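Local coordinates for protein gamma-glutamyltransferase 1 Threonine peptidase. MEROPS family T03 (Pseudomonas nitroreducens, PDB 7D9E) that transfers gamma-glutamyl groups from donors such as glutamine to acceptors, a transpeptidation used in theanine synthesis, and probably also hydrolyses gamma-glutamyl compounds, at residues 72-84 / 88-100. Residues are numbered along the deposited sequence; the frame is centred on the assembly and turned at random.
Sequences GNIGGGGFMTLYV and PYFLDYREIAPKA. With DON (6-diazenyl-5-oxo-L-norleucine), chain D.
Tyr-93 turns its CG in between its own N and carbonyl carbon (chi1 61°), which folds the ring back over Gly-78. One ring face lies against the peptide between Gly-78 and Phe-79, with Gly-78 O 3.3 Å above the ring centre. Gly-78 CA makes a CH-pi contact, 3.9 Å from the centroid. The phenol OH is hydrogen-bonded to Asn-16 OD1 of the other chain.

On the face with Thr-81, Phe-90 sets CG opposite its backbone N (chi1 -176°) and leans toward Phe-79. Phe-90 CZ meets Phe-79 CD1 at 3.5 Å, the two rings inclined at 41°. Thr-81 OG1 sits in the plane of the Phe-90 ring, at its edge, and is hydrogen-bonded to Pro-76 O of the other chain.

Between the strands, Met-80 and Leu-91 exchange two nearly straight backbone hydrogen bonds, and Leu-82 and Tyr-89 another two. Asp-92 OD1 accepts from Arg-94 N at 2.9 Å, closing an Asx turn. The same carboxylate forms salt bridges with Arg-250 and with Arg-69 of the other chain.

Arg-94 then reaches the ligand. Its NH1 and NH2 make weak hydrogen bonds to DON O, at 3.0 and 3.3 Å. Asp-43 and Glu-40 of the other chain pair with this guanidinium and also bind DON. The arrangement is an antiparallel beta hairpin whose strand 77-84 continues the sheet into the other chain, as expected of the Ntn-hydrolase fold, and the loop residue Arg-94, after the second strand, lines the site where DON binds.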
ATOM      1  N   GLY A  72       7.513   3.987  -5.767  1.00 14.54           N
ATOM      2  CA  GLY A  72       8.704   3.965  -4.938  1.00 17.82           C
ATOM      3  C   GLY A  72       9.196   5.377  -4.722  1.00 14.54           C
ATOM      4  O   GLY A  72       9.053   6.232  -5.597  1.00 14.95           O
ATOM      5  N   ASN A  73       9.753   5.640  -3.546  1.00 15.71           N
ATOM      6  CA  ASN A  73       9.882   7.041  -3.190  1.00 14.27           C
ATOM      7  C   ASN A  73      10.811   7.257  -2.011  1.00 16.13           C
ATOM      8  O   ASN A  73      11.001   6.377  -1.173  1.00 16.48           O
ATOM      9  CB  ASN A  73       8.503   7.592  -2.803  1.00 15.31           C
ATOM     10  CG  ASN A  73       8.004   7.020  -1.500  1.00 15.58           C
ATOM     11  OD1 ASN A  73       8.324   7.533  -0.418  1.00 16.33           O
ATOM     12  ND2 ASN A  73       7.205   5.953  -1.585  1.00 14.84           N
ATOM     13  N   ILE A  74      11.339   8.485  -1.942  1.00 16.14           N
ATOM     14  CA  ILE A  74      11.776   9.073  -0.683  1.00 16.52           C
ATOM     15  C   ILE A  74      10.888  10.226  -0.238  1.00 19.56           C
ATOM     16  O   ILE A  74      11.041  10.699   0.893  1.00 20.14           O
ATOM     17  CB  ILE A  74      13.262   9.497  -0.703  1.00 17.42           C
ATOM     18  CG1 ILE A  74      13.545  10.536  -1.795  1.00 17.63           C
ATOM     19  CG2 ILE A  74      14.163   8.273  -0.852  1.00 18.09           C
ATOM     20  CD1 ILE A  74      14.938  11.136  -1.707  1.00 21.16           C
ATOM     21  N   GLY A  75       9.970  10.690  -1.080  1.00 17.23           N
ATOM     22  CA  GLY A  75       9.068  11.766  -0.737  1.00 16.20           C
ATOM     23  C   GLY A  75       7.687  11.369  -0.267  1.00 15.45           C
ATOM     24  O   GLY A  75       6.815  12.241  -0.173  1.00 16.08           O
ATOM     25  N   GLY A  76       7.459  10.102   0.041  1.00 16.08           N
ATOM     26  CA  GLY A  76       6.176   9.605   0.498  1.00 15.25           C
ATOM     27  C   GLY A  76       6.319   8.885   1.831  1.00 17.38           C
ATOM     28  O   GLY A  76       7.040   9.319   2.737  1.00 16.33           O
ATOM     29  N   GLY A  77       5.591   7.778   1.955  1.00 14.44           N
ATOM     30  CA  GLY A  77       5.596   7.045   3.211  1.00 13.79           C
ATOM     31  C   GLY A  77       5.087   5.639   2.989  1.00 13.38           C
ATOM     32  O   GLY A  77       4.791   5.242   1.861  1.00 15.24           O
ATOM     33  N   GLY A  78       4.969   4.885   4.082  1.00 14.77           N
ATOM     34  CA  GLY A  78       4.553   3.502   3.943  1.00 15.94           C
ATOM     35  C   GLY A  78       4.623   2.750   5.252  1.00 15.44           C
ATOM     36  O   GLY A  78       4.710   3.342   6.336  1.00 15.94           O
ATOM     37  N   PHE A  79       4.493   1.421   5.112  1.00 13.90           N
ATOM     38  CA  PHE A  79       4.388   0.510   6.237  1.00 14.64           C
ATOM     39  C   PHE A  79       5.269  -0.696   5.940  1.00 14.88           C
ATOM     40  O   PHE A  79       5.307  -1.188   4.807  1.00 15.35           O
ATOM     41  CB  PHE A  79       2.980  -0.039   6.401  1.00 15.62           C
ATOM     42  CG  PHE A  79       1.918   0.984   6.700  1.00 16.65           C
ATOM     43  CD1 PHE A  79       2.089   1.928   7.674  1.00 18.93           C
ATOM     44  CD2 PHE A  79       0.717   0.947   6.017  1.00 20.75           C
ATOM     45  CE1 PHE A  79       1.090   2.860   7.949  1.00 17.84           C
ATOM     46  CE2 PHE A  79      -0.291   1.864   6.295  1.00 22.72           C
ATOM     47  CZ  PHE A  79      -0.092   2.828   7.277  1.00 19.56           C
ATOM     48  N   MET A  80       5.895  -1.245   6.980  1.00 14.86           N
ATOM     49  CA  MET A  80       6.697  -2.467   6.853  1.00 14.75           C
ATOM     50  C   MET A  80       6.250  -3.455   7.910  1.00 15.36           C
ATOM     51  O   MET A  80       6.220  -3.127   9.100  1.00 18.12           O
ATOM     52  CB  MET A  80       8.180  -2.133   6.942  1.00 19.52           C
ATOM     53  CG  MET A  80       9.152  -3.231   6.502  1.00 21.44           C
ATOM     54  SD  MET A  80      10.836  -2.930   7.044  1.00 22.02           S
ATOM     55  CE  MET A  80      11.261  -1.533   6.044  1.00 25.45           C
ATOM     56  N   THR A  81       5.876  -4.653   7.478  1.00 15.95           N
ATOM     57  CA  THR A  81       5.621  -5.759   8.387  1.00 15.73           C
ATOM     58  C   THR A  81       6.815  -6.692   8.320  1.00 17.64           C
ATOM     59  O   THR A  81       7.307  -6.994   7.231  1.00 18.04           O
ATOM     60  CB  THR A  81       4.335  -6.482   7.986  1.00 18.24           C
ATOM     61  OG1 THR A  81       3.259  -5.521   8.023  1.00 19.57           O
ATOM     62  CG2 THR A  81       4.014  -7.624   8.938  1.00 18.61           C
ATOM     63  N   LEU A  82       7.297  -7.118   9.480  1.00 18.77           N
ATOM     64  CA  LEU A  82       8.512  -7.903   9.555  1.00 18.91           C
ATOM     65  C   LEU A  82       8.297  -9.134  10.420  1.00 19.62           C
ATOM     66  O   LEU A  82       7.501  -9.134  11.361  1.00 19.71           O
ATOM     67  CB  LEU A  82       9.670  -7.100  10.192  1.00 20.37           C
ATOM     68  CG  LEU A  82      10.070  -5.762   9.575  1.00 19.41           C
ATOM     69  CD1 LEU A  82       9.297  -4.612  10.153  1.00 21.23           C
ATOM     70  CD2 LEU A  82      11.572  -5.533   9.765  1.00 24.03           C
ATOM     71  N   TYR A  83       9.034 -10.192  10.094  1.00 18.36           N
ATOM     72  CA  TYR A  83       9.139 -11.367  10.948  1.00 17.99           C
ATOM     73  C   TYR A  83      10.632 -11.643  11.050  1.00 22.93           C
ATOM     74  O   TYR A  83      11.245 -12.093  10.082  1.00 24.00           O
ATOM     75  CB  TYR A  83       8.368 -12.540  10.355  1.00 20.45           C
ATOM     76  CG  TYR A  83       7.966 -13.590  11.343  1.00 19.50           C
ATOM     77  CD1 TYR A  83       6.966 -13.337  12.271  1.00 20.74           C
ATOM     78  CD2 TYR A  83       8.537 -14.856  11.317  1.00 24.78           C
ATOM     79  CE1 TYR A  83       6.579 -14.304  13.172  1.00 20.92           C
ATOM     80  CE2 TYR A  83       8.152 -15.833  12.211  1.00 25.61           C
ATOM     81  CZ  TYR A  83       7.162 -15.563  13.127  1.00 24.33           C
ATOM     82  OH  TYR A  83       6.782 -16.547  14.006  1.00 28.86           O
ATOM     83  N   VAL A  84      11.217 -11.345  12.205  1.00 22.82           N
ATOM     84  CA  VAL A  84      12.658 -11.427  12.399  1.00 23.37           C
ATOM     85  C   VAL A  84      12.937 -12.303  13.604  1.00 23.00           C
ATOM     86  O   VAL A  84      12.396 -12.060  14.684  1.00 25.29           O
ATOM     87  CB  VAL A  84      13.291 -10.035  12.604  1.00 25.66           C
ATOM     88  CG1 VAL A  84      14.792 -10.177  12.853  1.00 27.12           C
ATOM     89  CG2 VAL A  84      13.011  -9.158  11.403  1.00 25.83           C
ATOM     90  N   PRO A  88       7.162 -11.088  15.313  1.00 22.87           N
ATOM     91  CA  PRO A  88       6.523 -10.133  14.395  1.00 20.49           C
ATOM     92  C   PRO A  88       6.739  -8.690  14.822  1.00 17.66           C
ATOM     93  O   PRO A  88       6.747  -8.355  16.009  1.00 22.13           O
ATOM     94  CB  PRO A  88       5.035 -10.497  14.518  1.00 22.70           C
ATOM     95  CG  PRO A  88       4.883 -10.948  15.903  1.00 24.77           C
ATOM     96  CD  PRO A  88       6.204 -11.615  16.313  1.00 24.64           C
ATOM     97  N   TYR A  89       6.896  -7.821  13.823  1.00 18.00           N
ATOM     98  CA  TYR A  89       7.062  -6.404  14.065  1.00 19.07           C
ATOM     99  C   TYR A  89       6.328  -5.612  12.999  1.00 19.58           C
ATOM    100  O   TYR A  89       6.076  -6.110  11.906  1.00 20.28           O
ATOM    101  CB  TYR A  89       8.535  -5.973  14.004  1.00 21.93           C
ATOM    102  CG  TYR A  89       9.428  -6.643  14.991  1.00 19.84           C
ATOM    103  CD1 TYR A  89      10.087  -7.834  14.693  1.00 21.26           C
ATOM    104  CD2 TYR A  89       9.655  -6.072  16.237  1.00 21.65           C
ATOM    105  CE1 TYR A  89      10.917  -8.436  15.602  1.00 21.93           C
ATOM    106  CE2 TYR A  89      10.478  -6.678  17.152  1.00 23.14           C
ATOM    107  CZ  TYR A  89      11.114  -7.855  16.832  1.00 24.45           C
ATOM    108  OH  TYR A  89      11.943  -8.444  17.765  1.00 27.90           O
ATOM    109  N   PHE A  90       6.000  -4.363  13.328  1.00 19.15           N
ATOM    110  CA  PHE A  90       5.366  -3.472  12.384  1.00 16.02           C
ATOM    111  C   PHE A  90       5.940  -2.071  12.539  1.00 17.97           C
ATOM    112  O   PHE A  90       5.993  -1.536  13.653  1.00 19.32           O
ATOM    113  CB  PHE A  90       3.851  -3.418  12.569  1.00 17.90           C
ATOM    114  CG  PHE A  90       3.164  -2.562  11.538  1.00 17.31           C
ATOM    115  CD1 PHE A  90       2.883  -3.058  10.280  1.00 16.86           C
ATOM    116  CD2 PHE A  90       2.819  -1.264  11.818  1.00 18.61           C
ATOM    117  CE1 PHE A  90       2.258  -2.281   9.327  1.00 16.43           C
ATOM    118  CE2 PHE A  90       2.198  -0.477  10.863  1.00 18.19           C
ATOM    119  CZ  PHE A  90       1.929  -0.960   9.631  1.00 17.84           C
ATOM    120  N   LEU A  91       6.331  -1.469  11.423  1.00 17.49           N
ATOM    121  CA  LEU A  91       6.904  -0.132  11.408  1.00 16.91           C
ATOM    122  C   LEU A  91       6.028   0.783  10.564  1.00 16.18           C
ATOM    123  O   LEU A  91       5.832   0.553   9.364  1.00 17.07           O
ATOM    124  CB  LEU A  91       8.347  -0.148  10.900  1.00 19.17           C
ATOM    125  CG  LEU A  91       9.044   1.216  10.839  1.00 21.04           C
ATOM    126  CD1 LEU A  91       9.146   1.797  12.235  1.00 22.30           C
ATOM    127  CD2 LEU A  91      10.426   1.085  10.220  1.00 23.06           C
ATOM    128  N   ASP A  92       5.548   1.857  11.194  1.00 17.22           N
ATOM    129  CA  ASP A  92       4.662   2.824  10.565  1.00 15.61           C
ATOM    130  C   ASP A  92       5.503   4.037  10.206  1.00 16.54           C
ATOM    131  O   ASP A  92       5.986   4.747  11.093  1.00 17.75           O
ATOM    132  CB  ASP A  92       3.554   3.132  11.568  1.00 16.89           C
ATOM    133  CG  ASP A  92       2.698   4.345  11.195  1.00 19.65           C
ATOM    134  OD1 ASP A  92       3.036   5.119  10.276  1.00 20.14           O
ATOM    135  OD2 ASP A  92       1.634   4.494  11.843  1.00 23.01           O
ATOM    136  N   TYR A  93       5.726   4.236   8.901  1.00 15.10           N
ATOM    137  CA  TYR A  93       6.411   5.424   8.392  1.00 15.31           C
ATOM    138  C   TYR A  93       5.486   6.168   7.425  1.00 16.37           C
ATOM    139  O   TYR A  93       5.890   6.716   6.397  1.00 17.03           O
ATOM    140  CB  TYR A  93       7.814   5.097   7.866  1.00 16.50           C
ATOM    141  CG  TYR A  93       7.901   4.121   6.729  1.00 14.31           C
ATOM    142  CD1 TYR A  93       8.045   2.765   6.950  1.00 17.98           C
ATOM    143  CD2 TYR A  93       7.904   4.565   5.429  1.00 14.91           C
ATOM    144  CE1 TYR A  93       8.123   1.884   5.882  1.00 14.92           C
ATOM    145  CE2 TYR A  93       8.015   3.699   4.368  1.00 16.60           C
ATOM    146  CZ  TYR A  93       8.144   2.363   4.605  1.00 15.46           C
ATOM    147  OH  TYR A  93       8.233   1.473   3.538  1.00 16.53           O
ATOM    148  N   ARG A  94       4.217   6.222   7.815  1.00 15.56           N
ATOM    149  CA  ARG A  94       3.196   6.971   7.107  1.00 15.20           C
ATOM    150  C   ARG A  94       3.414   8.466   7.295  1.00 15.29           C
ATOM    151  O   ARG A  94       3.876   8.923   8.344  1.00 16.67           O
ATOM    152  CB  ARG A  94       1.841   6.568   7.710  1.00 18.01           C
ATOM    153  CG  ARG A  94       0.570   7.190   7.136  1.00 20.94           C
ATOM    154  CD  ARG A  94       0.307   6.822   5.736  1.00 20.60           C
ATOM    155  NE  ARG A  94      -1.129   6.936   5.408  1.00 19.18           N
ATOM    156  CZ  ARG A  94      -1.605   6.732   4.189  1.00 16.83           C
ATOM    157  NH1 ARG A  94      -0.771   6.408   3.233  1.00 18.51           N
ATOM    158  NH2 ARG A  94      -2.900   6.875   3.928  1.00 17.71           N
ATOM    159  N   GLU A  95       3.096   9.223   6.254  1.00 15.52           N
ATOM    160  CA  GLU A  95       3.212  10.669   6.376  1.00 16.15           C
ATOM    161  C   GLU A  95       2.269  11.211   7.440  1.00 19.23           C
ATOM    162  O   GLU A  95       1.244  10.618   7.771  1.00 17.41           O
ATOM    163  CB  GLU A  95       2.838  11.315   5.050  1.00 17.88           C
ATOM    164  CG  GLU A  95       3.727  10.939   3.895  1.00 17.90           C
ATOM    165  CD  GLU A  95       3.092   9.871   3.020  1.00 18.82           C
ATOM    166  OE1 GLU A  95       2.584   8.874   3.585  1.00 19.75           O
ATOM    167  OE2 GLU A  95       3.046  10.040   1.773  1.00 18.96           O
ATOM    168  N   ILE A  96       2.610  12.403   7.940  1.00 17.46           N
ATOM    169  CA  ILE A  96       1.778  13.133   8.890  1.00 19.13           C
ATOM    170  C   ILE A  96       1.355  14.457   8.267  1.00 17.74           C
ATOM    171  O   ILE A  96       2.078  15.046   7.455  1.00 18.68           O
ATOM    172  CB  ILE A  96       2.432  13.368  10.270  1.00 21.26           C
ATOM    173  CG1 ILE A  96       3.744  14.107  10.136  1.00 20.68           C
ATOM    174  CG2 ILE A  96       2.665  12.028  11.009  1.00 20.80           C
ATOM    175  CD1 ILE A  96       4.415  14.381  11.465  1.00 26.78           C
ATOM    176  N   ALA A  97       0.183  14.942   8.664  1.00 18.86           N
ATOM    177  CA  ALA A  97      -0.238  16.265   8.221  1.00 19.07           C
ATOM    178  C   ALA A  97       0.715  17.326   8.768  1.00 19.34           C
ATOM    179  O   ALA A  97       1.117  17.256   9.937  1.00 20.02           O
ATOM    180  CB  ALA A  97      -1.645  16.588   8.734  1.00 19.09           C
ATOM    181  N   PRO A  98       1.069  18.336   7.962  1.00 19.23           N
ATOM    182  CA  PRO A  98       1.858  19.458   8.489  1.00 18.34           C
ATOM    183  C   PRO A  98       1.163  20.171   9.637  1.00 20.88           C
ATOM    184  O   PRO A  98      -0.060  20.141   9.791  1.00 21.24           O
ATOM    185  CB  PRO A  98       2.069  20.376   7.270  1.00 19.09           C
ATOM    186  CG  PRO A  98       1.503  19.634   6.081  1.00 23.21           C
ATOM    187  CD  PRO A  98       0.843  18.397   6.508  1.00 20.48           C
ATOM    188  N   LYS A  99       1.984  20.804  10.476  1.00 21.43           N
ATOM    189  CA  LYS A  99       1.467  21.496  11.649  1.00 23.19           C
ATOM    190  C   LYS A  99       0.485  22.592  11.261  1.00 22.79           C
ATOM    191  O   LYS A  99      -0.421  22.919  12.034  1.00 25.42           O
ATOM    192  CB  LYS A  99       2.638  22.086  12.435  1.00 22.32           C
ATOM    193  CG  LYS A  99       3.458  20.996  13.143  1.00 25.93           C
ATOM    194  CD  LYS A  99       4.699  21.546  13.812  1.00 29.92           C
ATOM    195  CE  LYS A  99       5.670  20.439  14.178  1.00 39.86           C
ATOM    196  NZ  LYS A  99       5.113  19.537  15.231  1.00 44.42           N
ATOM    197  N   ALA A 100       0.635  23.161  10.070  1.00 22.24           N
ATOM    198  CA  ALA A 100      -0.264  24.198   9.605  1.00 24.74           C
ATOM    199  C   ALA A 100      -1.502  23.661   8.893  1.00 24.35           C
ATOM    200  O   ALA A 100      -2.329  24.459   8.441  1.00 27.45           O
ATOM    201  CB  ALA A 100       0.488  25.169   8.680  1.00 26.77           C
TER
HETATM  202  O   DON D 701      -2.521   4.604   1.623  1.00 17.87           O
HETATM  203  C   DON D 701      -3.509   4.253   0.781  1.00 21.56           C
HETATM  204  OXT DON D 701      -4.348   3.438   1.151  1.00 21.60           O
HETATM  205  CA  DON D 701      -3.328   4.873  -0.592  1.00 25.06           C
HETATM  206  N   DON D 701      -2.788   6.211  -0.503  1.00 20.83           N
HETATM  207  CB  DON D 701      -2.505   3.798  -1.335  1.00 24.65           C
HETATM  208  C1E DON D 701      -2.039   4.272  -2.678  1.00 31.15           C
HETATM  209  C1D DON D 701      -1.498   3.079  -3.422  1.00 41.76           C
HETATM  210  O1J DON D 701      -1.440   1.950  -2.910  1.00 54.71           O